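Local coordinates for protein myosin-17 (Arabidopsis thaliana, PDB 7KFL) that probably recognises cargo through its globular tail, the cargo-binding domain of a plant class XI myosin motor, at residues 28-33 with 77-82; 87-92 with 387-392; 248-253 with 297-302. All blocks are in the same frame, centred on the assembly; numbering follows the deposited sequence.

Overall arrangement
From the N terminus the chain first closes contact 1, where helix 71-89 comes back, at residues 77-82, against the strand-to-helix junction at 28-33. The same helix then runs on to its C-terminal end, where 87-92 opens a far longer loop; contact 2 closes it with 387-392 near the C terminus. Contact 3 lies within that long loop and joins helix 236-260 to the start of helix 300-309 in the DIL domain. Contacts 1 and 2, in series along the chain, touch through Ala-33 and Leu-87, and their centres are about 14 Å apart. Contact 3 has its centre about 31 Å from either, in another part of the elongated helical domain.

Contact 1. Residues 28-33 with 77-82; sequences DKPVAA and WLSNSA
Asn-80, on helix 71-89, turns its amide to the first turn of helix 31-43, where OD1 accepts a hydrogen bond from Ala-33 N (2.9 Å, N-H...O angle 148°). The donor is tilted 21° from the carbonyl plane. This supplies an acceptor for an early backbone N-H that has no helical carbonyl ahead of it, and the electropositive helix start would probably polarise the amide oxygen. The preceding N-H is served by water: Ala-32 N donates to a water 3.0 Å away, which also accepts a weak bond from Asn-80 ND2. That nitrogen is further anchored by Tyr-76 O in its own helix, which, with the bond at OD1, would hold the amide against turning over.

Van der Waals contacts frame the polar one. Pro-30 reaches the helix with two ring carbons, CB lying 3.1 Å from Asn-80 OD1 and CG 3.3 Å from Ser-79 O. Ala-33 CB sits 3.2 Å from Asn-80 O, while Ala-32 CB approaches the indole obliquely, 4.3 Å from Trp-77 CH2.

Ser-79 OG, beside Pro-30 CG, bonds to Asn-232 O in the loop between helices 205-231 and 236-260. The buried contact thus seats the end of strand 29-30 and the first turn of helix 31-43 against helix 71-89, while Trp-77 also packs on helices 53-65 and 150-186.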
ATOM      1  N   ASP A  28       6.798  11.680 -19.216  1.00 77.67           N
ATOM      2  CA  ASP A  28       6.403  10.826 -18.063  1.00 77.99           C
ATOM      3  C   ASP A  28       5.431  11.608 -17.168  1.00 76.03           C
ATOM      4  O   ASP A  28       5.317  11.250 -15.976  1.00 76.25           O
ATOM      5  CB  ASP A  28       7.639  10.342 -17.295  1.00 80.44           C
ATOM      6  CG  ASP A  28       8.470  11.452 -16.667  1.00 82.40           C
ATOM      7  OD1 ASP A  28       8.555  12.542 -17.275  1.00 84.17           O
ATOM      8  OD2 ASP A  28       9.029  11.217 -15.575  1.00 83.23           O
ATOM      9  N   LYS A  29       4.739  12.609 -17.728  1.00 73.79           N
ATOM     10  CA  LYS A  29       3.939  13.609 -16.968  1.00 71.12           C
ATOM     11  C   LYS A  29       2.455  13.438 -17.291  1.00 67.80           C
ATOM     12  O   LYS A  29       2.085  13.317 -18.457  1.00 66.47           O
ATOM     13  CB  LYS A  29       4.436  15.023 -17.284  1.00 72.35           C
ATOM     14  CG  LYS A  29       5.946  15.148 -17.441  1.00 74.67           C
ATOM     15  CD  LYS A  29       6.461  16.572 -17.360  1.00 76.62           C
ATOM     16  CE  LYS A  29       7.947  16.689 -17.633  1.00 78.76           C
ATOM     17  NZ  LYS A  29       8.741  16.667 -16.381  1.00 79.32           N
ATOM     18  N   PRO A  30       1.565  13.420 -16.268  1.00 64.64           N
ATOM     19  CA  PRO A  30       0.120  13.324 -16.483  1.00 63.19           C
ATOM     20  C   PRO A  30      -0.401  14.612 -17.139  1.00 62.12           C
ATOM     21  O   PRO A  30      -0.075  15.689 -16.667  1.00 60.49           O
ATOM     22  CB  PRO A  30      -0.452  13.124 -15.069  1.00 62.35           C
ATOM     23  CG  PRO A  30       0.746  12.718 -14.238  1.00 62.92           C
ATOM     24  CD  PRO A  30       1.891  13.502 -14.838  1.00 63.73           C
ATOM     25  N   VAL A  31      -1.179  14.474 -18.214  1.00 60.99           N
ATOM     26  CA  VAL A  31      -1.600  15.617 -19.077  1.00 60.70           C
ATOM     27  C   VAL A  31      -2.733  16.391 -18.390  1.00 60.01           C
ATOM     28  O   VAL A  31      -2.638  17.632 -18.349  1.00 61.16           O
ATOM     29  CB  VAL A  31      -1.991  15.150 -20.492  1.00 60.66           C
ATOM     30  CG1 VAL A  31      -2.688  16.250 -21.278  1.00 60.72           C
ATOM     31  CG2 VAL A  31      -0.782  14.633 -21.254  1.00 60.99           C
ATOM     32  N   ALA A  32      -3.757  15.697 -17.877  1.00 58.58           N
ATOM     33  CA  ALA A  32      -4.984  16.311 -17.307  1.00 57.29           C
ATOM     34  C   ALA A  32      -4.614  17.269 -16.166  1.00 55.89           C
ATOM     35  O   ALA A  32      -5.180  18.378 -16.124  1.00 56.13           O
ATOM     36  CB  ALA A  32      -5.955  15.247 -16.852  1.00 56.79           C
ATOM     37  N   ALA A  33      -3.693  16.866 -15.287  1.00 54.57           N
ATOM     38  CA  ALA A  33      -3.179  17.688 -14.166  1.00 53.81           C
ATOM     39  C   ALA A  33      -2.561  18.983 -14.709  1.00 54.39           C
ATOM     40  O   ALA A  33      -2.806  20.046 -14.115  1.00 54.44           O
ATOM     41  CB  ALA A  33      -2.181  16.898 -13.358  1.00 53.44           C
ATOM     42  N   TRP A  77      -5.957   8.559 -12.102  1.00 48.81           N
ATOM     43  CA  TRP A  77      -6.294   9.730 -11.248  1.00 48.42           C
ATOM     44  C   TRP A  77      -5.367   9.813 -10.030  1.00 47.79           C
ATOM     45  O   TRP A  77      -5.271  10.911  -9.455  1.00 47.09           O
ATOM     46  CB  TRP A  77      -7.777   9.714 -10.853  1.00 48.19           C
ATOM     47  CG  TRP A  77      -8.650  10.286 -11.924  1.00 48.41           C
ATOM     48  CD1 TRP A  77      -9.674   9.669 -12.580  1.00 48.69           C
ATOM     49  CD2 TRP A  77      -8.536  11.597 -12.502  1.00 48.44           C
ATOM     50  NE1 TRP A  77     -10.221  10.514 -13.509  1.00 49.03           N
ATOM     51  CE2 TRP A  77      -9.542  11.703 -13.486  1.00 48.69           C
ATOM     52  CE3 TRP A  77      -7.691  12.691 -12.278  1.00 48.60           C
ATOM     53  CZ2 TRP A  77      -9.720  12.861 -14.239  1.00 49.16           C
ATOM     54  CZ3 TRP A  77      -7.872  13.838 -13.020  1.00 48.52           C
ATOM     55  CH2 TRP A  77      -8.873  13.918 -13.987  1.00 48.93           C
ATOM     56  N   LEU A  78      -4.698   8.720  -9.657  1.00 48.03           N
ATOM     57  CA  LEU A  78      -3.614   8.760  -8.639  1.00 49.40           C
ATOM     58  C   LEU A  78      -2.447   9.583  -9.195  1.00 50.61           C
ATOM     59  O   LEU A  78      -2.016  10.535  -8.516  1.00 50.16           O
ATOM     60  CB  LEU A  78      -3.159   7.343  -8.284  1.00 49.39           C
ATOM     61  CG  LEU A  78      -2.043   7.278  -7.242  1.00 49.49           C
ATOM     62  CD1 LEU A  78      -2.610   7.419  -5.839  1.00 49.61           C
ATOM     63  CD2 LEU A  78      -1.244   5.993  -7.371  1.00 49.87           C
ATOM     64  N   SER A  79      -1.968   9.226 -10.391  1.00 52.87           N
ATOM     65  CA  SER A  79      -0.819   9.875 -11.078  1.00 54.25           C
ATOM     66  C   SER A  79      -1.120  11.359 -11.328  1.00 54.39           C
ATOM     67  O   SER A  79      -0.212  12.185 -11.116  1.00 55.53           O
ATOM     68  CB  SER A  79      -0.479   9.164 -12.357  1.00 55.58           C
ATOM     69  OG  SER A  79       0.781   9.597 -12.851  1.00 57.00           O
ATOM     70  N   ASN A  80      -2.352  11.679 -11.739  1.00 53.45           N
ATOM     71  CA  ASN A  80      -2.796  13.063 -12.062  1.00 53.07           C
ATOM     72  C   ASN A  80      -2.942  13.888 -10.779  1.00 52.64           C
ATOM     73  O   ASN A  80      -2.432  15.026 -10.752  1.00 52.58           O
ATOM     74  CB  ASN A  80      -4.096  13.070 -12.871  1.00 53.36           C
ATOM     75  CG  ASN A  80      -3.838  13.014 -14.360  1.00 53.88           C
ATOM     76  OD1 ASN A  80      -3.454  14.015 -14.960  1.00 55.06           O
ATOM     77  ND2 ASN A  80      -4.022  11.848 -14.961  1.00 54.04           N
ATOM     78  N   SER A  81      -3.624  13.349  -9.764  1.00 51.82           N
ATOM     79  CA  SER A  81      -3.869  14.028  -8.465  1.00 51.27           C
ATOM     80  C   SER A  81      -2.532  14.379  -7.807  1.00 50.91           C
ATOM     81  O   SER A  81      -2.389  15.523  -7.337  1.00 51.63           O
ATOM     82  CB  SER A  81      -4.720  13.185  -7.558  1.00 50.89           C
ATOM     83  OG  SER A  81      -5.949  12.859  -8.187  1.00 51.63           O
ATOM     84  N   ALA A  82      -1.595  13.429  -7.786  1.00 50.72           N
ATOM     85  CA  ALA A  82      -0.247  13.586  -7.193  1.00 52.03           C
ATOM     86  C   ALA A  82       0.474  14.764  -7.861  1.00 52.61           C
ATOM     87  O   ALA A  82       1.017  15.610  -7.126  1.00 52.44           O
ATOM     88  CB  ALA A  82       0.534  12.299  -7.325  1.00 52.22           C
TER
HETATM   89  O   HOH W   1      -3.607  12.678 -18.213  1.00 45.62           O

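Contact 2. Residues 87-92 with 387-392; sequences LLQRTL and TVEDIS
The C-terminal end of helix 71-89 meets the short helix 388-393 near the end of the chain, at the surface of the globular tail, with Gln-89 and Arg-90 reaching across to Val-388, Glu-389 and Ser-392. Gln-89 carries most of it. Its CG stands anti to the backbone N (chi1 174°) and the chain then bends, bringing NE2 to 2.7 Å from Glu-389 OE1. The two side chains cross at about a right angle, amide and carboxylate planes 70° apart. On the other arm of the amide, Gln-89 OE1 rests 3.6 Å from Val-388 CG1, and lower down Gln-89 CG lies 4.0 Å from Ser-392 OG. That hydroxyl is itself spent within its helix, donating to Glu-389 O at 2.7 Å. An alanine in place of Gln-89 removes the whole amide arm, which would probably leave Glu-389 without its polar neighbour and open a gap beside Val-388.

Arg-90 is extended from CG to NE, and its NH2 donates a hydrogen bond to Ser-392 O (3.2 Å, N-H...O angle 144°), the oxygen lying at the guanidinium edge near its plane; this bond ties the arginine to the last turn of helix 388-393.

Beneath, helix 150-186 backs both partners, with Lys-156 against Gln-89 and Thr-160 against Val-388, while helix 236-260 packs on Ile-391 and Asp-390.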
ATOM      1  N   LEU A  87       2.007  20.688  -7.875  1.00 60.63           N
ATOM      2  CA  LEU A  87       1.963  22.051  -8.472  1.00 60.53           C
ATOM      3  C   LEU A  87       1.298  23.012  -7.480  1.00 60.51           C
ATOM      4  O   LEU A  87       1.890  24.077  -7.212  1.00 61.55           O
ATOM      5  CB  LEU A  87       1.198  22.008  -9.800  1.00 60.34           C
ATOM      6  CG  LEU A  87       1.808  21.133 -10.895  1.00 60.40           C
ATOM      7  CD1 LEU A  87       0.779  20.811 -11.969  1.00 59.84           C
ATOM      8  CD2 LEU A  87       3.032  21.797 -11.508  1.00 61.27           C
ATOM      9  N   LEU A  88       0.126  22.639  -6.951  1.00 59.82           N
ATOM     10  CA  LEU A  88      -0.645  23.421  -5.943  1.00 59.71           C
ATOM     11  C   LEU A  88       0.219  23.671  -4.700  1.00 61.23           C
ATOM     12  O   LEU A  88       0.182  24.803  -4.184  1.00 60.99           O
ATOM     13  CB  LEU A  88      -1.923  22.662  -5.568  1.00 58.20           C
ATOM     14  CG  LEU A  88      -2.984  22.536  -6.661  1.00 58.04           C
ATOM     15  CD1 LEU A  88      -4.259  21.930  -6.098  1.00 57.66           C
ATOM     16  CD2 LEU A  88      -3.283  23.877  -7.314  1.00 58.49           C
ATOM     17  N   GLN A  89       0.957  22.653  -4.239  1.00 63.74           N
ATOM     18  CA  GLN A  89       1.821  22.707  -3.026  1.00 66.45           C
ATOM     19  C   GLN A  89       2.904  23.780  -3.200  1.00 68.53           C
ATOM     20  O   GLN A  89       3.223  24.447  -2.200  1.00 69.53           O
ATOM     21  CB  GLN A  89       2.452  21.339  -2.756  1.00 67.19           C
ATOM     22  CG  GLN A  89       3.459  21.328  -1.610  1.00 68.82           C
ATOM     23  CD  GLN A  89       2.831  21.593  -0.263  1.00 70.16           C
ATOM     24  OE1 GLN A  89       1.638  21.369  -0.053  1.00 70.92           O
ATOM     25  NE2 GLN A  89       3.638  22.065   0.674  1.00 70.88           N
ATOM     26  N   ARG A  90       3.444  23.931  -4.414  1.00 70.48           N
ATOM     27  CA  ARG A  90       4.575  24.847  -4.728  1.00 72.86           C
ATOM     28  C   ARG A  90       4.057  26.201  -5.236  1.00 72.90           C
ATOM     29  O   ARG A  90       4.902  27.081  -5.491  1.00 73.55           O
ATOM     30  CB  ARG A  90       5.496  24.212  -5.774  1.00 75.19           C
ATOM     31  CG  ARG A  90       6.250  22.981  -5.289  1.00 77.21           C
ATOM     32  CD  ARG A  90       7.157  22.415  -6.367  1.00 79.30           C
ATOM     33  NE  ARG A  90       7.806  21.168  -5.974  1.00 81.06           N
ATOM     34  CZ  ARG A  90       8.577  20.424  -6.768  1.00 82.52           C
ATOM     35  NH1 ARG A  90       8.809  20.789  -8.019  1.00 83.62           N
ATOM     36  NH2 ARG A  90       9.112  19.306  -6.307  1.00 82.87           N
ATOM     37  N   THR A  91       2.735  26.371  -5.368  1.00 71.92           N
ATOM     38  CA  THR A  91       2.087  27.569  -5.972  1.00 71.77           C
ATOM     39  C   THR A  91       1.306  28.351  -4.905  1.00 71.79           C
ATOM     40  O   THR A  91       1.704  29.493  -4.608  1.00 71.88           O
ATOM     41  CB  THR A  91       1.188  27.163  -7.148  1.00 71.51           C
ATOM     42  OG1 THR A  91       2.025  26.585  -8.150  1.00 71.12           O
ATOM     43  CG2 THR A  91       0.415  28.319  -7.744  1.00 72.23           C
ATOM     44  N   LEU A  92       0.235  27.758  -4.364  1.00 71.05           N
ATOM     45  CA  LEU A  92      -0.743  28.435  -3.464  1.00 70.63           C
ATOM     46  C   LEU A  92      -0.044  28.888  -2.176  1.00 72.43           C
ATOM     47  O   LEU A  92       0.443  28.016  -1.435  1.00 72.73           O
ATOM     48  CB  LEU A  92      -1.898  27.479  -3.139  1.00 68.87           C
ATOM     49  CG  LEU A  92      -2.632  26.850  -4.325  1.00 67.58           C
ATOM     50  CD1 LEU A  92      -3.983  26.307  -3.888  1.00 66.50           C
ATOM     51  CD2 LEU A  92      -2.807  27.830  -5.475  1.00 67.49           C
ATOM     52  N   THR A 387       2.278  12.462   3.486  1.00 62.58           N
ATOM     53  CA  THR A 387       1.717  13.838   3.428  1.00 65.16           C
ATOM     54  C   THR A 387       2.059  14.441   2.060  1.00 67.87           C
ATOM     55  O   THR A 387       2.992  13.931   1.409  1.00 68.04           O
ATOM     56  CB  THR A 387       2.243  14.692   4.588  1.00 65.65           C
ATOM     57  OG1 THR A 387       3.669  14.708   4.523  1.00 66.18           O
ATOM     58  CG2 THR A 387       1.801  14.177   5.941  1.00 65.57           C
ATOM     59  N   VAL A 388       1.332  15.484   1.643  1.00 71.72           N
ATOM     60  CA  VAL A 388       1.507  16.157   0.319  1.00 74.17           C
ATOM     61  C   VAL A 388       2.931  16.723   0.235  1.00 76.85           C
ATOM     62  O   VAL A 388       3.477  16.769  -0.885  1.00 77.08           O
ATOM     63  CB  VAL A 388       0.438  17.247   0.090  1.00 75.41           C
ATOM     64  CG1 VAL A 388       0.699  18.058  -1.172  1.00 76.00           C
ATOM     65  CG2 VAL A 388      -0.965  16.660   0.051  1.00 75.32           C
ATOM     66  N   GLU A 389       3.509  17.125   1.374  1.00 80.54           N
ATOM     67  CA  GLU A 389       4.896  17.653   1.485  1.00 83.02           C
ATOM     68  C   GLU A 389       5.903  16.534   1.180  1.00 83.91           C
ATOM     69  O   GLU A 389       6.892  16.822   0.483  1.00 84.79           O
ATOM     70  CB  GLU A 389       5.123  18.257   2.873  1.00 85.32           C
ATOM     71  CG  GLU A 389       6.475  18.932   3.043  1.00 87.81           C
ATOM     72  CD  GLU A 389       6.725  20.152   2.171  1.00 90.10           C
ATOM     73  OE1 GLU A 389       5.748  20.716   1.637  1.00 90.73           O
ATOM     74  OE2 GLU A 389       7.903  20.542   2.032  1.00 92.77           O
ATOM     75  N   ASP A 390       5.667  15.315   1.686  1.00 84.36           N
ATOM     76  CA  ASP A 390       6.514  14.117   1.426  1.00 85.02           C
ATOM     77  C   ASP A 390       6.509  13.806  -0.074  1.00 85.76           C
ATOM     78  O   ASP A 390       7.602  13.600  -0.637  1.00 86.68           O
ATOM     79  CB  ASP A 390       6.033  12.881   2.194  1.00 84.80           C
ATOM     80  CG  ASP A 390       6.271  12.934   3.693  1.00 85.24           C
ATOM     81  OD1 ASP A 390       7.141  13.716   4.127  1.00 86.36           O
ATOM     82  OD2 ASP A 390       5.583  12.183   4.414  1.00 84.87           O
ATOM     83  N   ILE A 391       5.317  13.758  -0.680  1.00 86.52           N
ATOM     84  CA  ILE A 391       5.117  13.483  -2.136  1.00 87.62           C
ATOM     85  C   ILE A 391       5.951  14.487  -2.941  1.00 89.48           C
ATOM     86  O   ILE A 391       6.680  14.049  -3.849  1.00 91.10           O
ATOM     87  CB  ILE A 391       3.622  13.536  -2.519  1.00 86.90           C
ATOM     88  CG1 ILE A 391       2.834  12.398  -1.864  1.00 85.76           C
ATOM     89  CG2 ILE A 391       3.452  13.546  -4.033  1.00 87.14           C
ATOM     90  CD1 ILE A 391       1.377  12.341  -2.260  1.00 85.07           C
ATOM     91  N   SER A 392       5.847  15.778  -2.608  1.00 90.76           N
ATOM     92  CA  SER A 392       6.550  16.903  -3.282  1.00 92.38           C
ATOM     93  C   SER A 392       8.058  16.842  -3.005  1.00 94.56           C
ATOM     94  O   SER A 392       8.830  17.161  -3.931  1.00 95.09           O
ATOM     95  CB  SER A 392       5.974  18.233  -2.861  1.00 92.18           C
ATOM     96  OG  SER A 392       6.278  18.518  -1.504  1.00 92.56           O
TER

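Contact 3. Residues 248-253 with 297-302; sequences SFINVQ and DELRHI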
ATOM      1  N   SER A 248       2.829  -5.860   4.525  1.00 48.25           N
ATOM      2  CA  SER A 248       2.313  -5.736   5.916  1.00 48.03           C
ATOM      3  C   SER A 248       1.091  -6.650   6.091  1.00 47.48           C
ATOM      4  O   SER A 248       1.096  -7.469   7.025  1.00 48.01           O
ATOM      5  CB  SER A 248       1.991  -4.299   6.256  1.00 48.24           C
ATOM      6  OG  SER A 248       0.831  -4.208   7.068  1.00 48.63           O
ATOM      7  N   PHE A 249       0.100  -6.526   5.203  1.00 46.77           N
ATOM      8  CA  PHE A 249      -1.146  -7.339   5.185  1.00 46.90           C
ATOM      9  C   PHE A 249      -0.798  -8.830   5.060  1.00 47.42           C
ATOM     10  O   PHE A 249      -1.356  -9.643   5.823  1.00 47.27           O
ATOM     11  CB  PHE A 249      -2.067  -6.861   4.058  1.00 46.74           C
ATOM     12  CG  PHE A 249      -3.226  -7.771   3.744  1.00 47.09           C
ATOM     13  CD1 PHE A 249      -4.351  -7.793   4.553  1.00 47.91           C
ATOM     14  CD2 PHE A 249      -3.198  -8.591   2.627  1.00 47.30           C
ATOM     15  CE1 PHE A 249      -5.422  -8.623   4.257  1.00 48.44           C
ATOM     16  CE2 PHE A 249      -4.270  -9.423   2.333  1.00 48.31           C
ATOM     17  CZ  PHE A 249      -5.380  -9.436   3.147  1.00 48.36           C
ATOM     18  N   ILE A 250       0.093  -9.182   4.129  1.00 47.86           N
ATOM     19  CA  ILE A 250       0.532 -10.591   3.884  1.00 48.89           C
ATOM     20  C   ILE A 250       1.179 -11.131   5.164  1.00 49.25           C
ATOM     21  O   ILE A 250       0.802 -12.238   5.599  1.00 49.67           O
ATOM     22  CB  ILE A 250       1.479 -10.679   2.669  1.00 49.02           C
ATOM     23  CG1 ILE A 250       0.705 -10.531   1.355  1.00 48.92           C
ATOM     24  CG2 ILE A 250       2.293 -11.967   2.696  1.00 49.23           C
ATOM     25  CD1 ILE A 250       1.574 -10.236   0.155  1.00 49.32           C
ATOM     26  N   ASN A 251       2.112 -10.368   5.737  1.00 49.25           N
ATOM     27  CA  ASN A 251       2.856 -10.720   6.975  1.00 48.89           C
ATOM     28  C   ASN A 251       1.865 -11.062   8.092  1.00 49.12           C
ATOM     29  O   ASN A 251       2.106 -12.044   8.812  1.00 50.05           O
ATOM     30  CB  ASN A 251       3.771  -9.580   7.427  1.00 48.40           C
ATOM     31  CG  ASN A 251       4.500  -9.912   8.708  1.00 48.49           C
ATOM     32  OD1 ASN A 251       5.385 -10.763   8.719  1.00 47.67           O
ATOM     33  ND2 ASN A 251       4.124  -9.254   9.792  1.00 49.36           N
ATOM     34  N   VAL A 252       0.805 -10.260   8.220  1.00 49.02           N
ATOM     35  CA  VAL A 252      -0.248 -10.369   9.272  1.00 48.90           C
ATOM     36  C   VAL A 252      -1.036 -11.665   9.057  1.00 49.19           C
ATOM     37  O   VAL A 252      -1.152 -12.445  10.014  1.00 50.60           O
ATOM     38  CB  VAL A 252      -1.164  -9.130   9.252  1.00 48.68           C
ATOM     39  CG1 VAL A 252      -2.461  -9.344  10.020  1.00 49.08           C
ATOM     40  CG2 VAL A 252      -0.433  -7.903   9.771  1.00 48.96           C
ATOM     41  N   GLN A 253      -1.556 -11.877   7.845  1.00 49.61           N
ATOM     42  CA  GLN A 253      -2.443 -13.022   7.498  1.00 49.75           C
ATOM     43  C   GLN A 253      -1.717 -14.349   7.759  1.00 49.14           C
ATOM     44  O   GLN A 253      -2.342 -15.253   8.347  1.00 49.23           O
ATOM     45  CB  GLN A 253      -2.896 -12.915   6.040  1.00 50.05           C
ATOM     46  CG  GLN A 253      -3.851 -11.758   5.788  1.00 50.24           C
ATOM     47  CD  GLN A 253      -5.126 -11.906   6.579  1.00 50.81           C
ATOM     48  OE1 GLN A 253      -5.750 -12.965   6.594  1.00 51.47           O
ATOM     49  NE2 GLN A 253      -5.524 -10.841   7.254  1.00 51.40           N
ATOM     50  N   ASP A 297      11.074  -6.493   4.157  1.00 58.13           N
ATOM     51  CA  ASP A 297      11.333  -6.337   5.615  1.00 59.17           C
ATOM     52  C   ASP A 297      10.016  -6.311   6.405  1.00 57.93           C
ATOM     53  O   ASP A 297      10.072  -6.487   7.633  1.00 57.86           O
ATOM     54  CB  ASP A 297      12.180  -5.093   5.899  1.00 60.64           C
ATOM     55  CG  ASP A 297      13.643  -5.256   5.515  1.00 63.30           C
ATOM     56  OD1 ASP A 297      14.142  -6.403   5.567  1.00 63.47           O
ATOM     57  OD2 ASP A 297      14.273  -4.236   5.166  1.00 65.91           O
ATOM     58  N   GLU A 298       8.876  -6.113   5.740  1.00 57.22           N
ATOM     59  CA  GLU A 298       7.534  -6.156   6.382  1.00 56.74           C
ATOM     60  C   GLU A 298       7.159  -7.600   6.738  1.00 56.02           C
ATOM     61  O   GLU A 298       6.297  -7.767   7.619  1.00 55.55           O
ATOM     62  CB  GLU A 298       6.483  -5.515   5.474  1.00 57.35           C
ATOM     63  CG  GLU A 298       6.540  -4.000   5.492  1.00 58.36           C
ATOM     64  CD  GLU A 298       6.279  -3.407   6.865  1.00 59.42           C
ATOM     65  OE1 GLU A 298       5.202  -3.693   7.429  1.00 58.95           O
ATOM     66  OE2 GLU A 298       7.166  -2.690   7.379  1.00 60.63           O
ATOM     67  N   LEU A 299       7.786  -8.593   6.094  1.00 56.43           N
ATOM     68  CA  LEU A 299       7.541 -10.044   6.334  1.00 56.65           C
ATOM     69  C   LEU A 299       8.471 -10.578   7.436  1.00 57.79           C
ATOM     70  O   LEU A 299       8.499 -11.813   7.624  1.00 57.68           O
ATOM     71  CB  LEU A 299       7.763 -10.817   5.028  1.00 56.09           C
ATOM     72  CG  LEU A 299       6.811 -10.493   3.878  1.00 55.16           C
ATOM     73  CD1 LEU A 299       7.231 -11.229   2.617  1.00 55.17           C
ATOM     74  CD2 LEU A 299       5.375 -10.845   4.231  1.00 54.89           C
ATOM     75  N   ARG A 300       9.200  -9.699   8.135  1.00 59.01           N
ATOM     76  CA  ARG A 300      10.242 -10.076   9.133  1.00 60.89           C
ATOM     77  C   ARG A 300       9.651 -11.013  10.199  1.00 59.76           C
ATOM     78  O   ARG A 300      10.395 -11.897  10.658  1.00 58.52           O
ATOM     79  CB  ARG A 300      10.889  -8.832   9.756  1.00 63.41           C
ATOM     80  CG  ARG A 300       9.930  -7.902  10.485  1.00 65.80           C
ATOM     81  CD  ARG A 300      10.571  -6.559  10.795  1.00 68.82           C
ATOM     82  NE  ARG A 300       9.596  -5.577  11.266  1.00 70.92           N
ATOM     83  CZ  ARG A 300       9.656  -4.904  12.418  1.00 72.51           C
ATOM     84  NH1 ARG A 300      10.666  -5.074  13.258  1.00 73.23           N
ATOM     85  NH2 ARG A 300       8.700  -4.042  12.720  1.00 72.95           N
ATOM     86  N   HIS A 301       8.376 -10.840  10.574  1.00 59.10           N
ATOM     87  CA  HIS A 301       7.657 -11.708  11.550  1.00 58.58           C
ATOM     88  C   HIS A 301       7.516 -13.125  10.983  1.00 57.68           C
ATOM     89  O   HIS A 301       8.046 -14.066  11.603  1.00 58.86           O
ATOM     90  CB  HIS A 301       6.267 -11.159  11.903  1.00 58.84           C
ATOM     91  CG  HIS A 301       6.267  -9.919  12.733  1.00 59.18           C
ATOM     92  ND1 HIS A 301       6.128  -9.954  14.108  1.00 59.68           N
ATOM     93  CD2 HIS A 301       6.350  -8.614  12.392  1.00 58.93           C
ATOM     94  CE1 HIS A 301       6.143  -8.725  14.580  1.00 60.12           C
ATOM     95  NE2 HIS A 301       6.280  -7.884  13.547  1.00 59.81           N
ATOM     96  N   ILE A 302       6.803 -13.268   9.863  1.00 56.62           N
ATOM     97  CA  ILE A 302       6.488 -14.593   9.243  1.00 55.89           C
ATOM     98  C   ILE A 302       7.800 -15.290   8.860  1.00 55.92           C
ATOM     99  O   ILE A 302       7.897 -16.506   9.092  1.00 56.02           O
ATOM    100  CB  ILE A 302       5.510 -14.466   8.051  1.00 54.54           C
ATOM    101  CG1 ILE A 302       5.120 -15.836   7.484  1.00 54.03           C
ATOM    102  CG2 ILE A 302       6.057 -13.561   6.957  1.00 54.26           C
ATOM    103  CD1 ILE A 302       4.479 -16.771   8.485  1.00 54.12           C
TER
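Asn-251, on helix 236-260, points its side chain into the start of helix 300-309 and meets that segment with each of its atoms. CG is anti to the backbone N (chi1 178°), which drives the amide straight across the interface. CB comes first, packed 3.1 Å from Glu-298 O and 3.8 Å from Leu-299 CD2. Next, CG lies 3.0 Å from the same Glu-298 O, a tight approach. At the tip, OD1 accepts a hydrogen bond from Ile-302 N (3.1 Å), nearly straight at an N-H...O angle of 168°, the donor tilted 20° from the carbonyl plane. The same oxygen is hemmed in by carbon: Leu-299 CA and His-301 CB each lie 3.3 Å from Asn-251 OD1. ND2, the other arm, comes to 3.5 Å from His-301 CD2, the two side chains crossing at about a right angle, with the amide and imidazole planes 51° apart; that ring also stacks edge-to-face with Phe-255.

On one flank Ile-250 CG2 touches Leu-299 CD2 at 3.6 Å, extending the apolar core toward helices 150-186 and 267-287. On another, the bent chain of Glu-298 lays its carboxylate beside the backbone and CB of Ser-248, whose OG is taken by Asp-381 N.

Leu-299 occupies the N-cap position and has no polar side chain to accept a first-turn N-H. Asn-251 does so from a different helix, so a buried backbone donor is satisfied and the opening turn of helix 300-309 is pinned to helix 236-260 within the DIL domain.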